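Local coordinates for protein tRNA (cytidine-2'-O-)-methyltransferase TrmJ (PDB 4CNG) that methylates the 2'-hydroxyl of cytidine 32 in tRNA, using S-adenosyl-L-methionine as the methyl donor and working as a homodimer, at residues V135-T138 with R139-A143. The protein carries 1 engineered substitution. Sequence-based numbering, arbitrary orientation.
Sequences VGLT and REEIA. With SAH (S-adenosyl-L-homocysteine), chain D; SAH (S-adenosyl-L-homocysteine), chain C.
Thr-138 and Glu-141 grip each other in a capping box where the loop 135-138 turns into helix 139-143. Thr-138, the N-cap, takes the Glu-141 backbone N on OG1 at 3.0 Å; a chi1 of 67° tucks that hydroxyl between its own backbone N and carbonyl carbon, facing the first turn. In return, Glu-141 doubles back toward the loop: with CG beside its backbone N (chi1 -72°) and the rest of the chain extended, OE1 receives Thr-138 N at 2.8 Å. That bond is almost straight, yet the donor stands above the carboxylate plane. Arg-132 forms a salt bridge with the same OE1, so OE1 is gripped twice, and the carboxylate probably stays charged.

The packed side is that of Leu-137, Glu-141 and Ile-142. Leu-137 CD2 lies 3.5 Å from Glu-141 OE1, the two side chains crossing at roughly a right angle, while Leu-137 CB meets Ile-142 CG1 at 4.1 Å. Ile-142 N closes the first helical turn on Thr-138 O. By contrast, Thr-138, Arg-139 and Glu-140 lie on the exposed side, and Glu-140 bends away from the loop, its side chain meeting Thr-138 OG1 through CB.

The loop backbone also holds one S-adenosyl-L-homocysteine (chain D): its amino N donates to Val-135 O (2.7 Å) and Leu-137 O (2.8 Å), and Leu-137 N donates back to its carboxylate O. Arg-139 runs alongside this ligand, CD 3.8 Å from the sulfur SD. Gly-136 CA approaches the carboxylate of a second copy (chain C). The loop thus lines the cofactor-product pocket of this SPOUT methyltransferase.

In the fold, the loop follows strand 125-130 and the short helix leads on to strand 147-149; Leu-137 and Glu-141 rest on Val-28 of strand 22-28, and Ile-142 touches Leu-107.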
loop_
_atom_site.group_PDB
_atom_site.type_symbol
_atom_site.label_atom_id
_atom_site.label_comp_id
_atom_site.label_asym_id
_atom_site.label_seq_id
_atom_site.Cartn_x
_atom_site.Cartn_y
_atom_site.Cartn_z
ATOM N N VAL A 135 14.818 -9.865 3.811
ATOM C CA VAL A 135 15.254 -9.970 5.208
ATOM C C VAL A 135 15.024 -8.693 6.016
ATOM O O VAL A 135 15.499 -8.588 7.141
ATOM C CB VAL A 135 16.732 -10.399 5.323
ATOM C CG1 VAL A 135 16.944 -11.795 4.755
ATOM C CG2 VAL A 135 17.647 -9.390 4.652
ATOM N N GLY A 136 14.318 -7.711 5.474
ATOM C CA GLY A 136 14.005 -6.509 6.232
ATOM C C GLY A 136 15.236 -5.673 6.526
ATOM O O GLY A 136 16.102 -5.496 5.679
ATOM N N LEU A 137 15.268 -5.090 7.712
ATOM C CA LEU A 137 16.347 -4.245 8.204
ATOM C C LEU A 137 17.179 -5.085 9.163
ATOM O O LEU A 137 16.662 -5.949 9.857
ATOM C CB LEU A 137 15.817 -3.009 8.908
ATOM C CG LEU A 137 15.139 -1.958 8.043
ATOM C CD1 LEU A 137 14.502 -0.905 8.913
ATOM C CD2 LEU A 137 16.085 -1.339 7.040
ATOM N N THR A 138 18.469 -4.810 9.228
ATOM C CA THR A 138 19.294 -5.533 10.190
ATOM C C THR A 138 19.089 -4.957 11.598
ATOM O O THR A 138 18.657 -3.827 11.783
ATOM C CB THR A 138 20.784 -5.464 9.833
ATOM O OG1 THR A 138 21.214 -4.120 9.991
ATOM C CG2 THR A 138 21.033 -5.937 8.411
ATOM N N ARG A 139 19.607 -5.770 12.550
ATOM C CA ARG A 139 19.458 -5.311 13.911
ATOM C C ARG A 139 20.217 -4.020 14.133
ATOM O O ARG A 139 19.737 -3.126 14.804
ATOM C CB ARG A 139 19.923 -6.388 14.875
ATOM C CG ARG A 139 19.882 -5.999 16.341
ATOM C CD ARG A 139 18.449 -5.739 16.788
ATOM N NE ARG A 139 18.363 -5.360 18.198
ATOM C CZ ARG A 139 18.501 -4.118 18.656
ATOM N NH1 ARG A 139 18.735 -3.115 17.818
ATOM N NH2 ARG A 139 18.414 -3.880 19.959
ATOM N N GLU A 140 21.392 -3.890 13.470
ATOM C CA GLU A 140 22.202 -2.676 13.607
ATOM C C GLU A 140 21.574 -1.458 12.889
ATOM O O GLU A 140 21.672 -0.333 13.394
ATOM C CB GLU A 140 23.614 -2.890 13.111
ATOM C CG GLU A 140 24.496 -1.681 13.264
ATOM C CD GLU A 140 24.755 -1.241 14.681
ATOM O OE1 GLU A 140 24.463 -2.001 15.654
ATOM O OE2 GLU A 140 25.332 -0.132 14.809
ATOM N N GLU A 141 20.917 -1.643 11.742
ATOM C CA GLU A 141 20.189 -0.563 11.101
ATOM C C GLU A 141 19.110 -0.034 12.044
ATOM O O GLU A 141 18.869 1.184 12.128
ATOM C CB GLU A 141 19.628 -1.053 9.770
ATOM C CG GLU A 141 20.707 -1.235 8.706
ATOM C CD GLU A 141 20.316 -2.021 7.468
ATOM O OE1 GLU A 141 19.276 -2.733 7.455
ATOM O OE2 GLU A 141 21.164 -2.041 6.536
ATOM N N ILE A 142 18.411 -0.934 12.746
ATOM C CA ILE A 142 17.410 -0.534 13.700
ATOM C C ILE A 142 18.041 0.145 14.896
ATOM O O ILE A 142 17.512 1.125 15.401
ATOM C CB ILE A 142 16.495 -1.721 14.102
ATOM C CG1 ILE A 142 15.687 -2.215 12.889
ATOM C CG2 ILE A 142 15.601 -1.374 15.266
ATOM C CD1 ILE A 142 14.985 -3.531 13.077
ATOM N N ALA A 143 19.229 -0.304 15.336
ATOM C CA ALA A 143 19.947 0.353 16.421
ATOM C C ALA A 143 20.323 1.784 16.103
ATOM O O ALA A 143 20.328 2.611 17.012
ATOM C CB ALA A 143 21.203 -0.428 16.806
HETATM N N SAH D . 15.026 -8.223 9.818
HETATM C CA SAH D . 14.004 -8.048 10.896
HETATM C CB SAH D . 14.677 -7.471 12.141
HETATM C CG SAH D . 15.807 -8.284 12.730
HETATM S SD SAH D . 16.300 -7.449 14.190
HETATM C C SAH D . 12.977 -7.050 10.508
HETATM O O SAH D . 13.371 -6.130 9.778
HETATM O OXT SAH D . 11.857 -7.083 11.016
HETATM C "C5'" SAH D . 14.836 -7.584 15.127
HETATM C "C4'" SAH D . 15.190 -7.900 16.574
HETATM O "O4'" SAH D . 14.042 -7.773 17.404
HETATM C "C3'" SAH D . 15.690 -9.328 16.760
HETATM O "O3'" SAH D . 17.111 -9.375 16.761
HETATM C "C2'" SAH D . 15.116 -9.787 18.090
HETATM O "O2'" SAH D . 16.130 -10.029 19.081
HETATM C "C1'" SAH D . 14.224 -8.631 18.531
HETATM N N9 SAH D . 12.881 -9.079 18.908
HETATM C C8 SAH D . 12.155 -8.515 19.885
HETATM N N7 SAH D . 10.895 -9.003 19.866
HETATM C C5 SAH D . 10.801 -9.844 18.819
HETATM C C6 SAH D . 9.741 -10.693 18.253
HETATM N N6 SAH D . 8.510 -10.706 18.825
HETATM N N1 SAH D . 10.045 -11.429 17.152
HETATM C C2 SAH D . 11.271 -11.390 16.581
HETATM N N3 SAH D . 12.290 -10.634 17.043
HETATM C C4 SAH D . 12.098 -9.831 18.125
HETATM N N SAH C . 11.093 -11.427 6.148
HETATM C CA SAH C . 11.372 -9.969 6.229
HETATM C CB SAH C . 10.167 -9.239 5.659
HETATM C CG SAH C . 10.485 -7.808 5.190
HETATM S SD SAH C . 9.045 -7.005 4.497
HETATM C C SAH C . 11.652 -9.623 7.663
HETATM O O SAH C . 11.482 -10.454 8.557
HETATM O OXT SAH C . 12.194 -8.581 7.970
HETATM C "C5'" SAH C . 9.885 -5.635 3.700
HETATM C "C4'" SAH C . 9.788 -4.290 4.408
HETATM O "O4'" SAH C . 8.416 -3.862 4.412
HETATM C "C3'" SAH C . 10.175 -4.276 5.844
HETATM O "O3'" SAH C . 11.606 -4.226 5.962
HETATM C "C2'" SAH C . 9.479 -3.053 6.372
HETATM O "O2'" SAH C . 10.180 -1.881 5.974
HETATM C "C1'" SAH C . 8.149 -3.118 5.611
HETATM N N9 SAH C . 7.060 -3.832 6.343
HETATM C C8 SAH C . 6.349 -4.909 5.904
HETATM N N7 SAH C . 5.300 -5.136 6.742
HETATM C C5 SAH C . 5.346 -4.166 7.687
HETATM C C6 SAH C . 4.519 -3.797 8.766
HETATM N N6 SAH C . 3.420 -4.503 9.103
HETATM N N1 SAH C . 4.849 -2.748 9.480
HETATM C C2 SAH C . 5.931 -2.029 9.143
HETATM N N3 SAH C . 6.758 -2.260 8.133
HETATM C C4 SAH C . 6.444 -3.306 7.400
#